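Local coordinates for phosphodiesterase (Candida albicans, PDB 6CPU), which is a largely helical, metal-binding phosphodiesterase of the HD superfamily, modelled with a zinc ion and a magnesium ion, at residues A[358-363]-A[485-490]; A[362-367]-A[493-498]. All blocks are in the same frame, centred on the assembly; numbering follows the deposited sequence.

Contact 1 of 2, residues A[358-363]-A[485-490]; sequences NDFMIK and AEVELL
The backbone N of F360, the residue whose ring reaches V487 and L490 on the facing helix, is hydrogen-bonded to OG1 of T357, a side chain just ahead of helix 358-363. Between the two segments themselves no hydrogen bond forms. What joins them is helix-to-helix apolar packing within the all-helical fold of the HD-type phosphodiesterases, where the short helix 358-363 lies against the long helix 470-495. The backbones come closest at F360 and V487, whose CA atoms are 7.9 Å apart. The F360 side chain is directed at the facing helix, with its far end on L490. Its CG stands anti to the backbone N (chi1 165°), which carries the ring outward from its helix. L490 sends its CG out in the same relation to its own backbone N, and the two side chains meet at roughly a right angle.

Contact is concentrated at the far end of the ring. L490 CD2 lies 3.4 Å from F360 CZ, a tight approach, whereas the same methyl is 3.9 Å from F360 CE1 and 4.0 Å from F360 CE2. These near-equal values centre the methyl on the CZ corner. V487 engages another part of the ring, more loosely, through one branch.

All three residues are buried. L490 also packs on I128 and V131 of helix 127-135, and in the neighbouring carboxylate E486 OE1 forms a salt bridge with R127 and OE2 a hydrogen bond with Y508 OH. On the V487 side, the closest approach is F360 CD1 to CG1 of V487, at 4.2 Å.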
ATOM      1  N   ASN A 358      -1.400  -6.857 -14.598  1.00 19.88           N
ATOM      2  CA  ASN A 358      -0.331  -7.115 -15.571  1.00 21.16           C
ATOM      3  C   ASN A 358      -0.907  -7.388 -16.958  1.00 22.08           C
ATOM      4  O   ASN A 358      -0.433  -6.839 -17.952  1.00 21.23           O
ATOM      5  CB  ASN A 358       0.608  -8.247 -15.123  1.00 21.02           C
ATOM      6  CG  ASN A 358       1.599  -7.811 -14.053  1.00 21.73           C
ATOM      7  OD1 ASN A 358       1.876  -6.630 -13.898  1.00 22.02           O
ATOM      8  ND2 ASN A 358       2.135  -8.767 -13.312  1.00 22.27           N
ATOM      9  N   ASP A 359      -1.965  -8.196 -17.030  1.00 23.50           N
ATOM     10  CA  ASP A 359      -2.586  -8.500 -18.313  1.00 25.71           C
ATOM     11  C   ASP A 359      -3.019  -7.248 -19.072  1.00 23.79           C
ATOM     12  O   ASP A 359      -2.785  -7.146 -20.277  1.00 24.18           O
ATOM     13  CB  ASP A 359      -3.775  -9.460 -18.130  1.00 29.96           C
ATOM     14  CG  ASP A 359      -3.330 -10.870 -17.769  1.00 35.48           C
ATOM     15  OD1 ASP A 359      -2.199 -11.256 -18.151  1.00 42.44           O
ATOM     16  OD2 ASP A 359      -4.109 -11.598 -17.104  1.00 43.91           O
ATOM     17  N   PHE A 360      -3.621  -6.290 -18.373  1.00 21.94           N
ATOM     18  CA  PHE A 360      -4.064  -5.063 -19.009  1.00 21.09           C
ATOM     19  C   PHE A 360      -2.869  -4.238 -19.506  1.00 20.78           C
ATOM     20  O   PHE A 360      -2.879  -3.743 -20.625  1.00 19.39           O
ATOM     21  CB  PHE A 360      -4.900  -4.220 -18.040  1.00 21.23           C
ATOM     22  CG  PHE A 360      -5.094  -2.818 -18.485  1.00 20.63           C
ATOM     23  CD1 PHE A 360      -6.130  -2.485 -19.339  1.00 21.36           C
ATOM     24  CD2 PHE A 360      -4.198  -1.812 -18.088  1.00 20.46           C
ATOM     25  CE1 PHE A 360      -6.290  -1.186 -19.764  1.00 21.64           C
ATOM     26  CE2 PHE A 360      -4.362  -0.513 -18.516  1.00 20.50           C
ATOM     27  CZ  PHE A 360      -5.409  -0.198 -19.355  1.00 21.42           C
ATOM     28  N   MET A 361      -1.861  -4.076 -18.640  1.00 20.56           N
ATOM     29  CA  MET A 361      -0.688  -3.269 -18.998  1.00 19.75           C
ATOM     30  C   MET A 361       0.020  -3.869 -20.224  1.00 20.34           C
ATOM     31  O   MET A 361       0.461  -3.126 -21.120  1.00 21.41           O
ATOM     32  CB  MET A 361       0.283  -3.165 -17.821  1.00 19.86           C
ATOM     33  CG  MET A 361      -0.310  -2.578 -16.543  1.00 19.73           C
ATOM     34  SD  MET A 361      -0.754  -0.859 -16.697  1.00 19.85           S
ATOM     35  CE  MET A 361       0.864  -0.112 -16.460  1.00 20.57           C
ATOM     36  N   ILE A 362       0.098  -5.199 -20.275  1.00 20.38           N
ATOM     37  CA  ILE A 362       0.727  -5.900 -21.405  1.00 21.82           C
ATOM     38  C   ILE A 362      -0.113  -5.728 -22.676  1.00 22.65           C
ATOM     39  O   ILE A 362       0.382  -5.292 -23.720  1.00 21.44           O
ATOM     40  CB  ILE A 362       0.934  -7.391 -21.080  1.00 21.78           C
ATOM     41  CG1 ILE A 362       1.993  -7.558 -19.989  1.00 22.41           C
ATOM     42  CG2 ILE A 362       1.340  -8.181 -22.324  1.00 22.29           C
ATOM     43  CD1 ILE A 362       1.971  -8.905 -19.293  1.00 22.60           C
ATOM     44  N   LYS A 363      -1.397  -6.047 -22.587  1.00 25.13           N
ATOM     45  CA  LYS A 363      -2.229  -6.082 -23.795  1.00 26.96           C
ATOM     46  C   LYS A 363      -2.417  -4.702 -24.421  1.00 25.75           C
ATOM     47  O   LYS A 363      -2.529  -4.593 -25.639  1.00 25.55           O
ATOM     48  CB  LYS A 363      -3.574  -6.757 -23.501  1.00 30.85           C
ATOM     49  CG  LYS A 363      -3.439  -8.218 -23.075  1.00 34.53           C
ATOM     50  CD  LYS A 363      -3.020  -9.150 -24.212  1.00 39.83           C
ATOM     51  CE  LYS A 363      -2.936 -10.595 -23.729  1.00 42.98           C
ATOM     52  NZ  LYS A 363      -2.646 -11.566 -24.824  1.00 46.64           N
ATOM     53  N   ALA A 485     -14.292  -4.230 -12.505  1.00 26.55           N
ATOM     54  CA  ALA A 485     -15.254  -3.511 -13.358  1.00 26.11           C
ATOM     55  C   ALA A 485     -14.699  -2.192 -13.897  1.00 25.21           C
ATOM     56  O   ALA A 485     -14.994  -1.801 -15.022  1.00 22.42           O
ATOM     57  CB  ALA A 485     -16.555  -3.254 -12.600  1.00 26.74           C
ATOM     58  N   GLU A 486     -13.904  -1.495 -13.080  1.00 23.69           N
ATOM     59  CA  GLU A 486     -13.234  -0.282 -13.544  1.00 23.18           C
ATOM     60  C   GLU A 486     -12.231  -0.593 -14.659  1.00 23.38           C
ATOM     61  O   GLU A 486     -12.138   0.154 -15.629  1.00 24.37           O
ATOM     62  CB  GLU A 486     -12.547   0.440 -12.377  1.00 23.54           C
ATOM     63  CG  GLU A 486     -13.518   1.038 -11.350  1.00 23.60           C
ATOM     64  CD  GLU A 486     -12.805   1.871 -10.279  1.00 24.51           C
ATOM     65  OE1 GLU A 486     -11.553   1.915 -10.332  1.00 23.67           O
ATOM     66  OE2 GLU A 486     -13.483   2.487  -9.415  1.00 23.03           O
ATOM     67  N   VAL A 487     -11.488  -1.685 -14.527  1.00 22.33           N
ATOM     68  CA  VAL A 487     -10.539  -2.073 -15.577  1.00 24.91           C
ATOM     69  C   VAL A 487     -11.287  -2.394 -16.882  1.00 26.03           C
ATOM     70  O   VAL A 487     -10.869  -1.986 -17.969  1.00 24.56           O
ATOM     71  CB  VAL A 487      -9.640  -3.246 -15.141  1.00 24.68           C
ATOM     72  CG1 VAL A 487      -8.739  -3.704 -16.281  1.00 26.33           C
ATOM     73  CG2 VAL A 487      -8.772  -2.825 -13.955  1.00 25.83           C
ATOM     74  N   GLU A 488     -12.427  -3.078 -16.771  1.00 26.12           N
ATOM     75  CA  GLU A 488     -13.256  -3.347 -17.956  1.00 26.87           C
ATOM     76  C   GLU A 488     -13.740  -2.054 -18.611  1.00 25.09           C
ATOM     77  O   GLU A 488     -13.765  -1.948 -19.831  1.00 25.20           O
ATOM     78  CB  GLU A 488     -14.443  -4.252 -17.588  1.00 28.72           C
ATOM     79  CG  GLU A 488     -14.050  -5.679 -17.261  1.00 29.68           C
ATOM     80  CD  GLU A 488     -13.305  -6.359 -18.394  1.00 33.59           C
ATOM     81  OE1 GLU A 488     -13.724  -6.185 -19.556  1.00 35.90           O
ATOM     82  OE2 GLU A 488     -12.294  -7.056 -18.137  1.00 34.00           O
ATOM     83  N   LEU A 489     -14.094  -1.055 -17.807  1.00 24.77           N
ATOM     84  CA  LEU A 489     -14.566   0.215 -18.329  1.00 24.88           C
ATOM     85  C   LEU A 489     -13.417   0.993 -19.002  1.00 23.35           C
ATOM     86  O   LEU A 489     -13.606   1.618 -20.039  1.00 22.19           O
ATOM     87  CB  LEU A 489     -15.197   1.019 -17.196  1.00 26.48           C
ATOM     88  CG  LEU A 489     -16.121   2.182 -17.477  1.00 29.32           C
ATOM     89  CD1 LEU A 489     -17.225   1.816 -18.469  1.00 30.52           C
ATOM     90  CD2 LEU A 489     -16.730   2.624 -16.151  1.00 29.04           C
ATOM     91  N   LEU A 490     -12.226   0.946 -18.410  1.00 21.68           N
ATOM     92  CA  LEU A 490     -11.058   1.582 -19.025  1.00 21.51           C
ATOM     93  C   LEU A 490     -10.723   0.964 -20.385  1.00 21.77           C
ATOM     94  O   LEU A 490     -10.476   1.683 -21.338  1.00 22.11           O
ATOM     95  CB  LEU A 490      -9.859   1.470 -18.100  1.00 20.99           C
ATOM     96  CG  LEU A 490      -8.554   2.051 -18.646  1.00 20.47           C
ATOM     97  CD1 LEU A 490      -8.708   3.497 -19.058  1.00 20.88           C
ATOM     98  CD2 LEU A 490      -7.473   1.875 -17.582  1.00 21.12           C
TER

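Contact 2 of 2, residues A[362-367]-A[493-498]; sequences IKFSAP and VIKKDI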
ATOM      1  N   ILE A 362       0.098  -5.199 -20.275  1.00 20.38           N
ATOM      2  CA  ILE A 362       0.727  -5.900 -21.405  1.00 21.82           C
ATOM      3  C   ILE A 362      -0.113  -5.728 -22.676  1.00 22.65           C
ATOM      4  O   ILE A 362       0.382  -5.292 -23.720  1.00 21.44           O
ATOM      5  CB  ILE A 362       0.934  -7.391 -21.080  1.00 21.78           C
ATOM      6  CG1 ILE A 362       1.993  -7.558 -19.989  1.00 22.41           C
ATOM      7  CG2 ILE A 362       1.340  -8.181 -22.324  1.00 22.29           C
ATOM      8  CD1 ILE A 362       1.971  -8.905 -19.293  1.00 22.60           C
ATOM      9  N   LYS A 363      -1.397  -6.047 -22.587  1.00 25.13           N
ATOM     10  CA  LYS A 363      -2.229  -6.082 -23.795  1.00 26.96           C
ATOM     11  C   LYS A 363      -2.417  -4.702 -24.421  1.00 25.75           C
ATOM     12  O   LYS A 363      -2.529  -4.593 -25.639  1.00 25.55           O
ATOM     13  CB  LYS A 363      -3.574  -6.757 -23.501  1.00 30.85           C
ATOM     14  CG  LYS A 363      -3.439  -8.218 -23.075  1.00 34.53           C
ATOM     15  CD  LYS A 363      -3.020  -9.150 -24.212  1.00 39.83           C
ATOM     16  CE  LYS A 363      -2.936 -10.595 -23.729  1.00 42.98           C
ATOM     17  NZ  LYS A 363      -2.646 -11.566 -24.824  1.00 46.64           N
ATOM     18  N   PHE A 364      -2.420  -3.644 -23.603  1.00 23.42           N
ATOM     19  CA  PHE A 364      -2.568  -2.290 -24.101  1.00 22.75           C
ATOM     20  C   PHE A 364      -1.237  -1.528 -24.239  1.00 22.27           C
ATOM     21  O   PHE A 364      -1.237  -0.329 -24.500  1.00 22.38           O
ATOM     22  CB  PHE A 364      -3.579  -1.524 -23.242  1.00 24.34           C
ATOM     23  CG  PHE A 364      -4.982  -2.030 -23.423  1.00 24.42           C
ATOM     24  CD1 PHE A 364      -5.849  -1.402 -24.306  1.00 26.58           C
ATOM     25  CD2 PHE A 364      -5.392  -3.196 -22.790  1.00 26.21           C
ATOM     26  CE1 PHE A 364      -7.135  -1.893 -24.498  1.00 26.93           C
ATOM     27  CE2 PHE A 364      -6.670  -3.703 -22.991  1.00 26.36           C
ATOM     28  CZ  PHE A 364      -7.536  -3.048 -23.846  1.00 26.66           C
ATOM     29  N   SER A 365      -0.121  -2.238 -24.108  1.00 21.10           N
ATOM     30  CA  SER A 365       1.217  -1.669 -24.394  1.00 21.23           C
ATOM     31  C   SER A 365       1.488  -0.428 -23.536  1.00 19.70           C
ATOM     32  O   SER A 365       2.006   0.578 -24.018  1.00 19.45           O
ATOM     33  CB  SER A 365       1.359  -1.341 -25.890  1.00 22.62           C
ATOM     34  OG  SER A 365       1.275  -2.513 -26.687  1.00 21.45           O
ATOM     35  N   ALA A 366       1.164  -0.523 -22.255  1.00 18.54           N
ATOM     36  CA  ALA A 366       1.426   0.554 -21.325  1.00 17.88           C
ATOM     37  C   ALA A 366       2.945   0.783 -21.249  1.00 16.87           C
ATOM     38  O   ALA A 366       3.713  -0.180 -21.290  1.00 16.87           O
ATOM     39  CB  ALA A 366       0.895   0.206 -19.946  1.00 18.25           C
ATOM     40  N   PRO A 367       3.373   2.049 -21.159  1.00 16.58           N
ATOM     41  CA  PRO A 367       4.802   2.338 -21.077  1.00 16.16           C
ATOM     42  C   PRO A 367       5.575   1.461 -20.099  1.00 16.15           C
ATOM     43  O   PRO A 367       6.639   0.947 -20.452  1.00 16.92           O
ATOM     44  CB  PRO A 367       4.804   3.815 -20.699  1.00 16.81           C
ATOM     45  CG  PRO A 367       3.674   4.343 -21.566  1.00 16.70           C
ATOM     46  CD  PRO A 367       2.610   3.286 -21.423  1.00 16.96           C
ATOM     47  N   VAL A 493     -13.176   2.268 -22.903  1.00 23.85           N
ATOM     48  CA  VAL A 493     -12.855   3.640 -23.289  1.00 23.21           C
ATOM     49  C   VAL A 493     -11.723   3.639 -24.319  1.00 22.51           C
ATOM     50  O   VAL A 493     -11.791   4.337 -25.324  1.00 23.19           O
ATOM     51  CB  VAL A 493     -12.420   4.506 -22.067  1.00 23.84           C
ATOM     52  CG1 VAL A 493     -11.838   5.839 -22.520  1.00 25.02           C
ATOM     53  CG2 VAL A 493     -13.571   4.727 -21.112  1.00 24.06           C
ATOM     54  N   ILE A 494     -10.657   2.888 -24.052  1.00 22.84           N
ATOM     55  CA  ILE A 494      -9.526   2.862 -24.982  1.00 22.89           C
ATOM     56  C   ILE A 494      -9.947   2.293 -26.346  1.00 25.27           C
ATOM     57  O   ILE A 494      -9.580   2.833 -27.394  1.00 24.47           O
ATOM     58  CB  ILE A 494      -8.344   2.063 -24.425  1.00 22.69           C
ATOM     59  CG1 ILE A 494      -7.803   2.766 -23.164  1.00 21.75           C
ATOM     60  CG2 ILE A 494      -7.252   1.939 -25.486  1.00 22.64           C
ATOM     61  CD1 ILE A 494      -7.004   1.851 -22.266  1.00 22.53           C
ATOM     62  N   LYS A 495     -10.717   1.213 -26.315  1.00 26.79           N
ATOM     63  CA  LYS A 495     -11.205   0.563 -27.547  1.00 28.93           C
ATOM     64  C   LYS A 495     -12.291   1.362 -28.253  1.00 31.00           C
ATOM     65  O   LYS A 495     -12.716   0.993 -29.354  1.00 31.29           O
ATOM     66  CB  LYS A 495     -11.748  -0.822 -27.234  1.00 29.89           C
ATOM     67  CG  LYS A 495     -10.708  -1.858 -26.860  1.00 32.70           C
ATOM     68  CD  LYS A 495     -11.401  -3.108 -26.342  1.00 36.51           C
ATOM     69  CE  LYS A 495     -10.431  -4.252 -26.141  1.00 39.72           C
ATOM     70  NZ  LYS A 495     -10.954  -5.270 -25.182  1.00 42.42           N
ATOM     71  N   LYS A 496     -12.747   2.438 -27.615  1.00 32.29           N
ATOM     72  CA  LYS A 496     -13.778   3.313 -28.143  1.00 34.71           C
ATOM     73  C   LYS A 496     -15.127   2.581 -28.219  1.00 34.05           C
ATOM     74  O   LYS A 496     -15.932   2.851 -29.109  1.00 35.17           O
ATOM     75  CB  LYS A 496     -13.373   3.905 -29.504  1.00 37.81           C
ATOM     76  CG  LYS A 496     -12.088   4.721 -29.474  1.00 41.49           C
ATOM     77  CD  LYS A 496     -11.721   5.220 -30.868  1.00 45.13           C
ATOM     78  CE  LYS A 496     -10.809   6.443 -30.830  1.00 47.36           C
ATOM     79  NZ  LYS A 496      -9.728   6.356 -29.806  1.00 48.81           N
ATOM     80  N   ASP A 497     -15.354   1.663 -27.277  1.00 31.94           N
ATOM     81  CA  ASP A 497     -16.612   0.916 -27.175  1.00 32.69           C
ATOM     82  C   ASP A 497     -17.610   1.590 -26.227  1.00 34.25           C
ATOM     83  O   ASP A 497     -18.719   1.086 -26.052  1.00 35.59           O
ATOM     84  CB  ASP A 497     -16.364  -0.513 -26.684  1.00 32.87           C
ATOM     85  CG  ASP A 497     -15.614  -1.364 -27.684  1.00 33.93           C
ATOM     86  OD1 ASP A 497     -15.588  -1.031 -28.885  1.00 35.14           O
ATOM     87  OD2 ASP A 497     -15.045  -2.389 -27.261  1.00 39.18           O
ATOM     88  N   ILE A 498     -17.219   2.705 -25.606  1.00 32.39           N
ATOM     89  CA  ILE A 498     -18.100   3.437 -24.704  1.00 32.66           C
ATOM     90  C   ILE A 498     -17.660   4.894 -24.591  1.00 33.35           C
ATOM     91  O   ILE A 498     -16.455   5.199 -24.628  1.00 31.35           O
ATOM     92  CB  ILE A 498     -18.146   2.776 -23.311  1.00 34.54           C
ATOM     93  CG1 ILE A 498     -19.294   3.350 -22.478  1.00 35.52           C
ATOM     94  CG2 ILE A 498     -16.814   2.941 -22.577  1.00 35.90           C
ATOM     95  CD1 ILE A 498     -19.625   2.511 -21.264  1.00 35.65           C
TER
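The flat group here is the phenyl ring of F364, met by I494 along its CD1–CE1 side and by K495 at CZ, both at an oblique approach, while the ring of F360 stacks with it. The setting is a pair of helix ends: segments 362-367 and 493-498 each leave their helix through a Schellman motif. In the first, S365 has positive phi (58°), with its N bonded to I362 O at 3.1 Å and A366 N reaching M361 O. In the second, K496 takes the positive phi (67°), and its N lies 3.1 Å from V493 O.

F364 and I494 are the backbone neighbours, their CA atoms 8.7 Å apart. The I494 CA–CB bond is directed toward segment 362-367, and CG2, anti to the backbone N, is the branch that does most of the touching, lying 3.8 Å from F364 CD1 and 4.0 Å from F364 CE1. CG1, on the other arm, carries I494 CD1 to within 4.0 Å of F364 CD1.

K495 lies at the exposed margin. Its extended chain crosses F364 at about a right angle and brings CE to the end of the ring. The nearest lysine atom is carbon, not the ammonium nitrogen: CE of K495 is 3.9 Å from F364 CZ, and NZ of K495 is 4.3 Å from that same CZ.

Contacts 1 and 2 are successive steps of one helix pairing, their centres about 7 Å apart. Contact 1 joins helix 358-363 to helix 470-495, and contact 2 continues the pairing from F364, just past the end of helix 358-363, to the last turn of helix 470-495. Residue numbers rise together on both sides. In buried contact 1 the side chain of V487 lies about 13 Å from the magnesium ion and about 14 Å from the zinc ion; contact 2 lies on the surface. F360 CZ packs on I494 CD1 at 3.9 Å, linking them directly. Over a hundred mostly helical residues lie between the partners, so the pairing brings together parts of the domain far apart in sequence.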